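PDB 4OC9: putative O-acetylhomoserine (Thiol)-lyase from Campylobacter jejuni, which probably catalyses the pyridoxal-phosphate-dependent replacement of the acetate group of O-acetylhomoserine by sulfide or a thiol. Local coordinates for residues Tyr90-Leu95 with Phe258-Val262; Ala96-Val102 with Phe123-Ala127; Asn106-Gly110 with Glu152-Gln158; Leu138-Ile142 with Ile170-Ile176; Asp143-Ala148 with Asp233-Ala237. All blocks are in the same frame, centred on the assembly; numbering follows the deposited sequence.

Contact 1 (Tyr90-Leu95 with Phe258-Val262); sequences YALINL and FSIRV
The C-terminal end of helix 84-93 meets the start of helix 257-270 with the CA atoms of Asn-94 and Val-262, the nearest CA pair, 6.7 Å apart. Asn-94 carries the contact. With CG anti to the backbone N (chi1 -162°), its amide reaches across to the other helix, where ND2 donates to Phe-258 O at 2.9 Å in a bent bond (138°). That oxygen also takes the helical bond from Val-262 N, and the two donors arrive from opposite faces of the carbonyl plane. ND2 is shared with the Phe-258 ring, lying 3.2 Å above its centre, while the amide and ring planes are steeply inclined to each other. Leu-95 CD2 touches the same ring at its edge, 3.9 Å from CE2. Both helices pack on the seven-stranded mixed sheet of the fold type I large domain; Tyr-90, Ala-91 and Val-262 share Leu-219 of strand 217-221 as a neighbour. Arg-261 runs alongside the Asn-94 side chain, pointing the other way, and bends at chi3, bringing NH2 3.0 Å from Asn-94 O. This bond is straight at the hydrogen (167°) and lies in the guanidinium plane, but the donor stands above the carbonyl plane. Asn-94 OD1 accepts from Trp-266 NE1. Nearer the sheet, the Tyr-90 ring offers its edge to Val-262, CD2 to CG1 4.0 Å, and its OH bonds to Ala-272 N.

Contact 2 (Ala96-Val102 with Phe123-Ala127); sequences ASSGDNV and FGIEA
This is a parallel strand pairing, in which the chain around Asn-101 entering strand 101-105 lies beside Glu-126 at the beginning of strand 126-130. Glu-126 holds both ends of the pairing: its N donates to Asp-100 O at 3.0 Å, and its O accepts from Val-102 N at 2.9 Å. The two bonds flank Asn-101, whose CB packs 3.8 Å from Glu-126 CB on the same face of the sheet, while Val-102 and Ala-127 point to the other face. The strands are the two ends of a beta-alpha-beta unit connected by helix 110-119, and within this chain strand 126-130 is one of the two edge strands of its sheet. Just before the pairing, a type II turn from Ser-97 to Asp-100 places Gly-99 where the backbone has positive phi, and Gly-99 N donates to Gly-124 O at 2.7 Å. Besides the turn's own bond from Asp-100 N to Ser-97 O, Asp-100 OD2 accepts from Ser-97 N. Ile-125 lies against the backbone leading into the turn: extended along chi2, it carries CD1 to 3.5 Å from Ala-96 O, and CG1 lies against Ser-97 O. One water takes a bond from Asn-101 ND2 and donates to Gly-99 O, with a weak bond to Glu-126 OE1. The other Glu-126 oxygen forms a salt bridge with Arg-128, and Asn-101 OD1 bonds Thr-146. Phe-123 turns away from the strand, its ring stacking on Phe-123 of the second subunit.

Contact 3 (Asn106-Gly110 with Glu152-Gln158); sequences NKIYG and ESLSNPQ
Glu-152 reaches the backbone of Tyr-109 from the end of strand 146-152, joining two loops that follow parallel strands of the sheet; in fold type I enzymes the cofactor site lies at these strand ends. OE2 accepts from Tyr-109 N at 2.8 Å, on the syn side of the carboxylate though 34° out of its plane. Tyr-109 is the N-cap residue of helix 110-119, so the carboxylate sits close to a helix start. OE1 is taken up within its own loop by Asn-156 N at 3.1 Å, nearly along the C-O axis. Two grips fix the rotation of the carboxylate. Ile-108 crosses the Glu-152 chain at about a right angle, CB 3.4 Å from OE2. Asn-156 runs beside the Tyr-109 ring, ND2 3.9 Å from CD1, with the planes about 50° apart. A water donates to Lys-107 O and accepts from Glu-152 N, and Ser-155 CB lies 3.3 Å from Lys-107 O. Further out, the peptide before Pro-157 is cis. Tyr-109 OH bonds Arg-56 of the second subunit, while Lys-107, extended beyond CG, also has a salt bridge with Asp-133 and a bond with Tyr-326. Its NZ donates to Gln-158 OE1 at 2.8 Å.

Contact 4 (Leu138-Ile142 with Ile170-Ile176); sequences LEKVI and IAKKHKI
Two helices that flank strand 146-152 in sequence, 136-141 and 164-174, are joined near their C-terminal ends by a histidine-carboxylate hydrogen bond and a salt bridge over an isoleucine cluster, as part of the helical layer packed on the large-domain sheet. Glu-139 is the acidic partner. Bent at chi2 (-83°), its chain swings the carboxylate across to the second helix, where OE1 accepts from His-174 NE2 at 3.0 Å. The bond is nearly straight (171°) and lies in the imidazole plane, and it uses the syn side of the oxygen, with the carboxylate and ring planes 67° apart. Lys-173, the neighbour of the histidine, bends at chi3 and brings NZ to 3.1 Å from Glu-139 OE2, with a weak second bond to OE1. Held by two adjacent residues of one helix, the carboxylate has little freedom to rotate, and its negative charge would favour keeping a proton on NE2. On the inner side of these polar groups, Ile-142 lies against the imidazole: CG2 sits over one face, off its centre, in a CH-pi contact 4.0 Å from the ring centroid. The same methyl group meets Ile-176 CD1 tip to tip. Just after His-174 the helix closes in a Schellman motif, in which Lys-175 takes positive phi and Ile-176 N bonds back to Ala-171 O; Ile-176 beyond it also touches Ile-149 of the sheet. From the other side, Leu-138 on the helix and Ile-142 just after it meet Ile-170 CG2, Leu-138 CD2 at 4.2 Å and Ile-142 CD1 at 3.8 Å.

Contact 5 (Asp143-Ala148 with Asp233-Ala237); sequences DQNTKA and DRYKA
Arg-234 inserts its guanidinium group into the turn that leads into strand 146-152. The chain is extended up to a bend at chi3 (-62°), which brings NH1 between two backbone oxygens. It meets Asp-143 O at 2.9 Å, in the carbonyl plane on a lone pair and within the guanidinium plane. Thr-146 O, also 2.9 Å from NH1, lies 31° out of the guanidinium plane. The type I turn from Asp-143 to Thr-146 is clasped at both ends by one nitrogen. Gln-144, bent at chi2, brings its amide carbon loosely over one face of the guanidinium, the two planes 37° apart. Inside the turn, Asp-143 OD1 accepts from Asn-145 N at 2.6 Å, an Asx turn, and Thr-146 OG1 accepts from Asp-143 N. Lys-147 reaches back, its chi2 bend folding the chain toward the loop 233-237, and NZ donates to Arg-234 O at 2.6 Å, on a lone pair in the carbonyl plane. The edge of the Tyr-235 ring faces Lys-147 O, and the hydroxyl donates to that oxygen at 2.5 Å, a doubtfully short length; CE1 rests 3.9 Å from Lys-147 CB. Tyr-235 OH also bonds Val-177 N, and Arg-234 NH2 bonds His-174 O. The loop before helix 257-270 is thereby fastened across strands 146-152 and 177-181 and the end of helix 164-174, while Thr-146 joins Asn-101 of the adjacent strand.

All five contacts belong to the large, PLP-binding domain. Contacts 2 and 5 share the central sheet, where strands 101-105 and 146-152 are neighbours; their centres are about 10 Å apart and they touch through Asn-101 with Thr-146 and Lys-147. Contact 5 also touches contact 4, about 11 Å away between centres, through His-174 and Arg-234, and contact 1 through Leu-95. Contact 3 stands apart, its centre about 20 to 25 Å from those of the others. Along the chain, contact 1 encloses the other four, contact 3 crosses contacts 2, 4 and 5, and contacts 4 and 5 cross each other. Contacts 2 and 5 thus tie strands 101-105, 126-130 and 146-152 at their starts, contact 3 strands 101-105 and 146-152 at their ends.

Contact 1 (Tyr90-Leu95 with Phe258-Val262)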
# COMPACT_ATOMS: atom_id res chain seq x y z
N TYR D 90 6.00 25.78 -0.53
CA TYR D 90 6.88 25.70 -1.70
C TYR D 90 6.59 26.75 -2.76
O TYR D 90 7.51 27.30 -3.35
CB TYR D 90 6.81 24.28 -2.29
CG TYR D 90 7.73 23.29 -1.62
CD1 TYR D 90 8.00 23.36 -0.25
CD2 TYR D 90 8.18 22.17 -2.30
CE1 TYR D 90 8.83 22.45 0.36
CE2 TYR D 90 8.99 21.23 -1.69
CZ TYR D 90 9.30 21.37 -0.35
OH TYR D 90 10.09 20.44 0.27
N ALA D 91 5.31 27.06 -2.98
CA ALA D 91 4.94 28.07 -3.99
C ALA D 91 5.41 29.48 -3.58
O ALA D 91 5.96 30.22 -4.39
CB ALA D 91 3.47 28.06 -4.25
N LEU D 92 5.23 29.80 -2.31
CA LEU D 92 5.64 31.09 -1.79
C LEU D 92 7.18 31.26 -1.74
O LEU D 92 7.74 32.25 -2.26
CB LEU D 92 5.02 31.30 -0.40
CG LEU D 92 3.48 31.41 -0.44
CD1 LEU D 92 2.85 31.34 0.94
CD2 LEU D 92 3.04 32.67 -1.17
N ILE D 93 7.88 30.30 -1.14
CA ILE D 93 9.35 30.39 -1.05
C ILE D 93 10.02 30.28 -2.39
O ILE D 93 11.16 30.69 -2.52
CB ILE D 93 9.98 29.37 -0.08
CG1 ILE D 93 9.73 27.94 -0.58
CG2 ILE D 93 9.47 29.61 1.34
CD1 ILE D 93 10.28 26.85 0.32
N ASN D 94 9.33 29.76 -3.41
CA ASN D 94 9.98 29.65 -4.70
C ASN D 94 9.99 31.03 -5.34
O ASN D 94 10.65 31.26 -6.36
CB ASN D 94 9.22 28.71 -5.63
CG ASN D 94 10.07 28.25 -6.80
OD1 ASN D 94 11.28 28.08 -6.66
ND2 ASN D 94 9.43 27.91 -7.90
N LEU D 95 9.20 31.94 -4.76
CA LEU D 95 9.05 33.31 -5.23
C LEU D 95 9.62 34.38 -4.30
O LEU D 95 10.17 35.37 -4.78
CB LEU D 95 7.57 33.61 -5.44
CG LEU D 95 6.85 32.76 -6.49
CD1 LEU D 95 5.36 33.01 -6.46
CD2 LEU D 95 7.44 33.01 -7.87
N PHE D 258 9.90 27.47 -13.10
CA PHE D 258 9.28 27.56 -11.77
C PHE D 258 9.26 26.15 -11.17
O PHE D 258 9.70 25.94 -10.04
CB PHE D 258 7.87 28.14 -11.86
CG PHE D 258 7.15 28.17 -10.54
CD1 PHE D 258 6.44 27.04 -10.07
CD2 PHE D 258 7.10 29.32 -9.79
CE1 PHE D 258 5.74 27.07 -8.88
CE2 PHE D 258 6.40 29.36 -8.57
CZ PHE D 258 5.72 28.23 -8.13
N SER D 259 8.77 25.20 -11.96
CA SER D 259 8.69 23.80 -11.53
C SER D 259 10.10 23.21 -11.33
O SER D 259 10.34 22.45 -10.39
CB SER D 259 7.88 22.97 -12.52
OG SER D 259 6.53 23.43 -12.56
N ILE D 260 11.02 23.56 -12.22
CA ILE D 260 12.39 23.07 -12.11
C ILE D 260 13.00 23.48 -10.80
O ILE D 260 13.63 22.67 -10.13
CB ILE D 260 13.29 23.57 -13.26
CG1 ILE D 260 12.89 22.93 -14.59
CG2 ILE D 260 14.75 23.25 -13.00
CD1 ILE D 260 12.94 21.40 -14.65
N ARG D 261 12.78 24.73 -10.39
CA ARG D 261 13.37 25.15 -9.14
C ARG D 261 12.74 24.38 -7.98
O ARG D 261 13.41 23.98 -7.06
CB ARG D 261 13.37 26.69 -8.96
CG ARG D 261 14.32 27.07 -7.83
CD ARG D 261 14.81 28.53 -7.76
NE ARG D 261 14.00 29.44 -7.00
CZ ARG D 261 14.28 29.93 -5.80
NH1 ARG D 261 15.44 29.74 -5.16
NH2 ARG D 261 13.40 30.74 -5.26
N VAL D 262 11.43 24.15 -8.05
CA VAL D 262 10.75 23.41 -6.99
C VAL D 262 11.44 22.04 -6.80
O VAL D 262 11.60 21.56 -5.68
CB VAL D 262 9.26 23.17 -7.30
CG1 VAL D 262 8.64 22.27 -6.25
CG2 VAL D 262 8.49 24.47 -7.40

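Contact 2 (Ala96-Val102 with Phe123-Ala127)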
# COMPACT_ATOMS: atom_id res chain seq x y z
N ALA D 96 9.50 34.17 -2.99
CA ALA D 96 9.99 35.13 -2.01
C ALA D 96 11.06 34.53 -1.10
O ALA D 96 11.02 33.35 -0.75
CB ALA D 96 8.85 35.63 -1.17
N SER D 97 12.01 35.38 -0.73
CA SER D 97 13.10 35.01 0.16
C SER D 97 13.20 36.09 1.24
O SER D 97 12.47 37.09 1.20
CB SER D 97 14.41 34.81 -0.61
OG SER D 97 14.75 35.99 -1.32
N SER D 98 14.10 35.90 2.19
CA SER D 98 14.26 36.85 3.27
C SER D 98 14.33 38.33 2.77
O SER D 98 15.07 38.68 1.84
CB SER D 98 15.49 36.50 4.10
OG SER D 98 15.55 37.31 5.25
N GLY D 99 13.55 39.18 3.41
CA GLY D 99 13.48 40.60 3.07
C GLY D 99 12.35 40.95 2.11
O GLY D 99 12.06 42.12 1.87
N ASP D 100 11.71 39.94 1.53
CA ASP D 100 10.63 40.19 0.61
C ASP D 100 9.28 40.11 1.35
O ASP D 100 9.22 39.79 2.54
CB ASP D 100 10.66 39.15 -0.52
CG ASP D 100 11.93 39.25 -1.38
OD1 ASP D 100 12.54 40.33 -1.40
OD2 ASP D 100 12.28 38.23 -2.06
N ASN D 101 8.21 40.40 0.63
CA ASN D 101 6.90 40.30 1.21
C ASN D 101 5.95 39.65 0.21
O ASN D 101 6.25 39.57 -0.99
CB ASN D 101 6.39 41.68 1.66
CG ASN D 101 6.12 42.63 0.53
OD1 ASN D 101 5.09 42.55 -0.12
ND2 ASN D 101 6.97 43.63 0.40
N VAL D 102 4.84 39.15 0.73
CA VAL D 102 3.84 38.51 -0.10
C VAL D 102 2.51 39.06 0.33
O VAL D 102 2.29 39.30 1.52
CB VAL D 102 3.81 36.96 0.02
CG1 VAL D 102 5.14 36.36 -0.43
CG2 VAL D 102 3.51 36.51 1.45
N PHE D 123 11.52 33.10 8.54
CA PHE D 123 12.43 33.06 7.42
C PHE D 123 12.63 34.46 6.79
O PHE D 123 13.14 34.57 5.67
CB PHE D 123 11.98 32.05 6.36
CG PHE D 123 11.63 30.68 6.91
CD1 PHE D 123 12.42 30.06 7.86
CD2 PHE D 123 10.61 29.94 6.32
CE1 PHE D 123 12.11 28.79 8.34
CE2 PHE D 123 10.30 28.66 6.78
CZ PHE D 123 11.05 28.08 7.78
N GLY D 124 12.23 35.49 7.53
CA GLY D 124 12.37 36.86 7.08
C GLY D 124 11.47 37.24 5.93
O GLY D 124 11.81 38.11 5.12
N ILE D 125 10.31 36.58 5.86
CA ILE D 125 9.34 36.83 4.80
C ILE D 125 8.11 37.49 5.42
O ILE D 125 7.39 36.89 6.24
CB ILE D 125 8.98 35.56 4.03
CG1 ILE D 125 10.24 35.03 3.33
CG2 ILE D 125 7.90 35.85 3.01
CD1 ILE D 125 10.07 33.69 2.62
N GLU D 126 7.90 38.74 5.02
CA GLU D 126 6.80 39.54 5.52
C GLU D 126 5.50 39.22 4.81
O GLU D 126 5.48 39.00 3.59
CB GLU D 126 7.14 41.04 5.29
CG GLU D 126 6.06 42.01 5.75
CD GLU D 126 6.38 43.49 5.45
OE1 GLU D 126 7.54 43.79 5.08
OE2 GLU D 126 5.46 44.35 5.59
N ALA D 127 4.41 39.24 5.56
CA ALA D 127 3.09 38.98 5.01
C ALA D 127 2.21 40.23 5.12
O ALA D 127 2.18 40.88 6.16
CB ALA D 127 2.42 37.82 5.72
O HOH W 1 9.41 43.38 2.24

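Contact 3 (Asn106-Gly110 with Glu152-Gln158)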
# COMPACT_ATOMS: atom_id res chain seq x y z
N ASN D 106 -7.45 37.84 2.98
CA ASN D 106 -7.89 37.79 4.36
C ASN D 106 -8.92 36.68 4.55
O ASN D 106 -9.40 36.43 5.65
CB ASN D 106 -8.49 39.13 4.80
CG ASN D 106 -9.77 39.50 4.04
OD1 ASN D 106 -10.05 39.02 2.94
ND2 ASN D 106 -10.53 40.39 4.63
N LYS D 107 -9.31 36.05 3.45
CA LYS D 107 -10.28 34.95 3.51
C LYS D 107 -9.69 33.64 2.91
O LYS D 107 -9.89 33.34 1.74
CB LYS D 107 -11.61 35.32 2.84
CG LYS D 107 -12.28 36.50 3.50
CD LYS D 107 -13.66 36.78 2.96
CE LYS D 107 -14.20 38.02 3.60
NZ LYS D 107 -15.61 38.26 3.23
N ILE D 108 -8.94 32.94 3.76
CA ILE D 108 -8.30 31.69 3.38
C ILE D 108 -8.28 30.66 4.51
O ILE D 108 -8.72 30.94 5.63
CB ILE D 108 -6.86 31.88 2.94
CG1 ILE D 108 -6.02 32.45 4.09
CG2 ILE D 108 -6.82 32.74 1.70
CD1 ILE D 108 -4.55 32.68 3.75
N TYR D 109 -7.78 29.48 4.16
CA TYR D 109 -7.65 28.38 5.07
C TYR D 109 -6.79 28.81 6.24
O TYR D 109 -5.73 29.39 6.06
CB TYR D 109 -7.11 27.12 4.34
CG TYR D 109 -6.79 25.98 5.26
CD1 TYR D 109 -7.78 25.29 5.93
CD2 TYR D 109 -5.47 25.53 5.38
CE1 TYR D 109 -7.47 24.22 6.76
CE2 TYR D 109 -5.15 24.46 6.20
CZ TYR D 109 -6.15 23.80 6.89
OH TYR D 109 -5.81 22.74 7.71
N GLY D 110 -7.29 28.54 7.44
CA GLY D 110 -6.63 28.89 8.69
C GLY D 110 -5.17 28.50 8.76
O GLY D 110 -4.32 29.29 9.20
N GLU D 152 -7.63 32.24 -2.55
CA GLU D 152 -8.36 31.01 -2.84
C GLU D 152 -9.49 31.36 -3.82
O GLU D 152 -10.06 32.46 -3.79
CB GLU D 152 -8.90 30.37 -1.58
CG GLU D 152 -7.81 29.81 -0.69
CD GLU D 152 -8.30 29.20 0.63
OE1 GLU D 152 -9.52 29.12 0.84
OE2 GLU D 152 -7.44 28.87 1.48
N SER D 153 -9.77 30.43 -4.73
CA SER D 153 -10.82 30.63 -5.71
C SER D 153 -12.20 30.61 -5.04
O SER D 153 -13.07 31.41 -5.37
CB SER D 153 -10.74 29.56 -6.81
OG SER D 153 -10.91 28.23 -6.32
N LEU D 154 -12.36 29.70 -4.10
CA LEU D 154 -13.59 29.50 -3.34
C LEU D 154 -13.03 29.27 -1.96
O LEU D 154 -12.46 28.22 -1.68
CB LEU D 154 -14.30 28.30 -3.93
CG LEU D 154 -15.59 27.89 -3.32
CD1 LEU D 154 -16.54 29.06 -3.30
CD2 LEU D 154 -16.17 26.73 -4.14
N SER D 155 -13.18 30.25 -1.10
CA SER D 155 -12.57 30.18 0.25
C SER D 155 -13.15 29.26 1.27
O SER D 155 -14.32 28.95 1.25
CB SER D 155 -12.50 31.56 0.91
OG SER D 155 -13.77 32.03 1.29
N ASN D 156 -12.26 28.87 2.19
CA ASN D 156 -12.53 27.97 3.29
C ASN D 156 -12.38 28.71 4.61
O ASN D 156 -11.26 29.02 5.00
CB ASN D 156 -11.57 26.80 3.18
CG ASN D 156 -11.76 25.75 4.27
OD1 ASN D 156 -12.34 26.02 5.30
ND2 ASN D 156 -11.16 24.59 4.07
N PRO D 157 -13.44 28.82 5.41
CA PRO D 157 -14.81 28.32 5.35
C PRO D 157 -15.88 29.29 4.94
O PRO D 157 -17.07 28.91 5.04
CB PRO D 157 -15.08 28.03 6.81
CG PRO D 157 -14.50 29.22 7.47
CD PRO D 157 -13.25 29.57 6.66
N GLN D 158 -15.52 30.51 4.55
CA GLN D 158 -16.57 31.48 4.15
C GLN D 158 -17.24 31.20 2.79
O GLN D 158 -18.32 31.65 2.54
CB GLN D 158 -16.27 32.97 4.27
CG GLN D 158 -17.59 33.73 4.29
CD GLN D 158 -17.42 35.22 4.22
OE1 GLN D 158 -16.30 35.73 4.34
NE2 GLN D 158 -18.52 35.95 4.05
O HOH W 2 -9.40 34.06 -0.68

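Contact 4 (Leu138-Ile142 with Ile170-Ile176)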
# COMPACT_ATOMS: atom_id res chain seq x y z
N LEU D 138 -5.43 45.79 -2.19
CA LEU D 138 -4.31 45.02 -2.71
C LEU D 138 -3.25 45.96 -3.28
O LEU D 138 -2.06 45.81 -2.97
CB LEU D 138 -4.77 43.99 -3.75
CG LEU D 138 -3.69 43.17 -4.45
CD1 LEU D 138 -2.71 42.51 -3.50
CD2 LEU D 138 -4.35 42.14 -5.36
N GLU D 139 -3.66 46.93 -4.11
CA GLU D 139 -2.71 47.93 -4.70
C GLU D 139 -1.89 48.58 -3.61
O GLU D 139 -0.70 48.78 -3.72
CB GLU D 139 -3.48 49.05 -5.35
CG GLU D 139 -4.28 48.69 -6.58
CD GLU D 139 -3.52 48.65 -7.90
OE1 GLU D 139 -2.29 48.63 -7.85
OE2 GLU D 139 -4.17 48.64 -9.01
N LYS D 140 -2.60 48.94 -2.55
CA LYS D 140 -2.03 49.57 -1.37
C LYS D 140 -0.85 48.87 -0.71
O LYS D 140 0.11 49.52 -0.34
CB LYS D 140 -3.15 49.72 -0.35
CG LYS D 140 -2.76 50.38 0.97
CD LYS D 140 -3.95 50.52 1.90
CE LYS D 140 -3.56 51.22 3.19
NZ LYS D 140 -4.73 51.40 4.10
N VAL D 141 -0.93 47.55 -0.55
CA VAL D 141 0.16 46.81 0.09
C VAL D 141 1.29 46.38 -0.84
O VAL D 141 2.31 45.86 -0.38
CB VAL D 141 -0.35 45.61 0.89
CG1 VAL D 141 -1.24 46.08 2.04
CG2 VAL D 141 -1.06 44.59 -0.01
N ILE D 142 1.15 46.63 -2.14
CA ILE D 142 2.19 46.25 -3.10
C ILE D 142 3.37 47.21 -3.22
O ILE D 142 3.18 48.43 -3.22
CB ILE D 142 1.58 46.11 -4.51
CG1 ILE D 142 0.60 44.93 -4.52
CG2 ILE D 142 2.67 45.86 -5.54
CD1 ILE D 142 -0.10 44.70 -5.85
N ILE D 170 -4.34 43.57 -11.75
CA ILE D 170 -3.40 44.16 -10.83
C ILE D 170 -2.07 43.43 -10.83
O ILE D 170 -1.01 44.07 -10.83
CB ILE D 170 -3.98 44.15 -9.39
CG1 ILE D 170 -5.24 45.06 -9.33
CG2 ILE D 170 -2.94 44.64 -8.40
CD1 ILE D 170 -5.96 45.08 -8.00
N ALA D 171 -2.14 42.11 -10.81
CA ALA D 171 -0.94 41.29 -10.79
C ALA D 171 -0.13 41.45 -12.07
O ALA D 171 1.08 41.61 -12.01
CB ALA D 171 -1.30 39.83 -10.59
N LYS D 172 -0.80 41.42 -13.21
CA LYS D 172 -0.10 41.57 -14.48
C LYS D 172 0.53 42.95 -14.65
O LYS D 172 1.62 43.08 -15.21
CB LYS D 172 -0.94 41.12 -15.72
CG LYS D 172 -1.13 39.60 -15.72
CD LYS D 172 -1.67 39.05 -17.05
CE LYS D 172 -1.95 37.56 -17.05
NZ LYS D 172 -0.93 36.61 -16.53
N LYS D 173 -0.13 43.96 -14.11
CA LYS D 173 0.36 45.31 -14.21
C LYS D 173 1.73 45.43 -13.53
O LYS D 173 2.68 45.92 -14.13
CB LYS D 173 -0.62 46.28 -13.56
CG LYS D 173 -0.29 47.73 -13.83
CD LYS D 173 -1.20 48.68 -13.09
CE LYS D 173 -0.97 48.63 -11.58
NZ LYS D 173 -1.88 49.60 -10.93
N HIS D 174 1.82 44.97 -12.29
CA HIS D 174 3.07 45.04 -11.53
C HIS D 174 4.04 43.92 -11.84
O HIS D 174 5.12 43.86 -11.24
CB HIS D 174 2.79 44.99 -10.02
CG HIS D 174 1.94 46.11 -9.51
ND1 HIS D 174 2.47 47.31 -9.07
CD2 HIS D 174 0.60 46.21 -9.35
CE1 HIS D 174 1.48 48.10 -8.67
NE2 HIS D 174 0.34 47.45 -8.83
N LYS D 175 3.68 43.00 -12.73
CA LYS D 175 4.56 41.87 -13.09
C LYS D 175 4.82 40.95 -11.89
O LYS D 175 5.94 40.50 -11.64
CB LYS D 175 5.87 42.41 -13.66
CG LYS D 175 5.60 43.30 -14.83
CD LYS D 175 5.47 42.56 -16.14
CE LYS D 175 6.89 42.19 -16.57
NZ LYS D 175 6.89 41.40 -17.84
N ILE D 176 3.75 40.69 -11.13
CA ILE D 176 3.81 39.84 -9.96
C ILE D 176 3.11 38.50 -10.23
O ILE D 176 2.05 38.45 -10.87
CB ILE D 176 3.16 40.50 -8.73
CG1 ILE D 176 3.88 41.79 -8.39
CG2 ILE D 176 3.21 39.56 -7.54
CD1 ILE D 176 3.24 42.56 -7.25

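Contact 5 (Asp143-Ala148 with Asp233-Ala237)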
# COMPACT_ATOMS: atom_id res chain seq x y z
N ASP D 143 4.57 46.64 -3.27
CA ASP D 143 5.81 47.43 -3.43
C ASP D 143 6.73 46.60 -4.36
O ASP D 143 6.31 45.54 -4.85
CB ASP D 143 6.45 47.90 -2.12
CG ASP D 143 7.04 46.78 -1.32
OD1 ASP D 143 7.44 45.75 -1.90
OD2 ASP D 143 7.22 46.98 -0.10
N GLN D 144 7.97 47.00 -4.56
CA GLN D 144 8.84 46.26 -5.47
C GLN D 144 9.38 44.97 -4.87
O GLN D 144 10.05 44.19 -5.58
CB GLN D 144 10.02 47.14 -5.88
CG GLN D 144 10.79 46.61 -7.13
CD GLN D 144 10.00 46.78 -8.43
OE1 GLN D 144 9.00 47.49 -8.45
NE2 GLN D 144 10.50 46.21 -9.53
N ASN D 145 9.13 44.79 -3.58
CA ASN D 145 9.56 43.59 -2.85
C ASN D 145 8.46 42.52 -2.72
O ASN D 145 8.71 41.42 -2.22
CB ASN D 145 10.07 43.97 -1.47
CG ASN D 145 11.32 44.81 -1.52
OD1 ASN D 145 12.18 44.64 -2.41
ND2 ASN D 145 11.46 45.69 -0.54
N THR D 146 7.27 42.86 -3.18
CA THR D 146 6.13 41.96 -3.16
C THR D 146 6.37 40.93 -4.25
O THR D 146 6.38 41.25 -5.45
CB THR D 146 4.81 42.71 -3.41
OG1 THR D 146 4.61 43.71 -2.41
CG2 THR D 146 3.63 41.71 -3.39
N LYS D 147 6.51 39.68 -3.84
CA LYS D 147 6.78 38.59 -4.81
C LYS D 147 5.61 37.67 -5.20
O LYS D 147 5.72 36.89 -6.14
CB LYS D 147 7.89 37.72 -4.26
CG LYS D 147 9.10 38.51 -3.84
CD LYS D 147 9.64 39.39 -4.95
CE LYS D 147 10.96 40.00 -4.52
NZ LYS D 147 11.39 40.97 -5.55
N ALA D 148 4.51 37.73 -4.44
CA ALA D 148 3.37 36.89 -4.75
C ALA D 148 2.06 37.44 -4.19
O ALA D 148 2.04 38.17 -3.18
CB ALA D 148 3.59 35.48 -4.22
N ASP D 233 13.15 41.82 -13.11
CA ASP D 233 13.92 42.31 -11.96
C ASP D 233 13.31 41.95 -10.61
O ASP D 233 13.98 42.00 -9.58
CB ASP D 233 14.02 43.85 -12.01
CG ASP D 233 14.78 44.36 -13.22
OD1 ASP D 233 15.36 43.55 -13.98
OD2 ASP D 233 14.81 45.61 -13.39
N ARG D 234 12.03 41.62 -10.61
CA ARG D 234 11.37 41.27 -9.37
C ARG D 234 11.77 39.84 -8.91
O ARG D 234 11.71 39.54 -7.72
CB ARG D 234 9.87 41.38 -9.56
CG ARG D 234 9.09 41.21 -8.28
CD ARG D 234 7.59 41.31 -8.51
NE ARG D 234 7.15 42.61 -9.03
CZ ARG D 234 6.85 43.67 -8.27
NH1 ARG D 234 7.00 43.67 -6.95
NH2 ARG D 234 6.43 44.78 -8.86
N TYR D 235 12.24 39.01 -9.85
CA TYR D 235 12.63 37.64 -9.52
C TYR D 235 14.07 37.30 -9.90
O TYR D 235 14.33 36.62 -10.91
CB TYR D 235 11.64 36.64 -10.14
CG TYR D 235 10.24 36.91 -9.70
CD1 TYR D 235 9.83 36.60 -8.40
CD2 TYR D 235 9.31 37.49 -10.56
CE1 TYR D 235 8.55 36.85 -7.97
CE2 TYR D 235 8.03 37.76 -10.14
CZ TYR D 235 7.65 37.44 -8.84
OH TYR D 235 6.35 37.69 -8.41
N LYS D 236 15.00 37.72 -9.07
CA LYS D 236 16.43 37.45 -9.33
C LYS D 236 16.86 35.98 -9.20
O LYS D 236 17.74 35.55 -9.95
CB LYS D 236 17.33 38.43 -8.59
CG LYS D 236 17.13 39.80 -9.23
CD LYS D 236 17.86 40.94 -8.60
CE LYS D 236 17.38 42.21 -9.29
NZ LYS D 236 17.84 43.47 -8.66
N ALA D 237 16.18 35.20 -8.36
CA ALA D 237 16.53 33.78 -8.21
C ALA D 237 16.42 33.06 -9.55
O ALA D 237 17.14 32.10 -9.81
CB ALA D 237 15.62 33.14 -7.19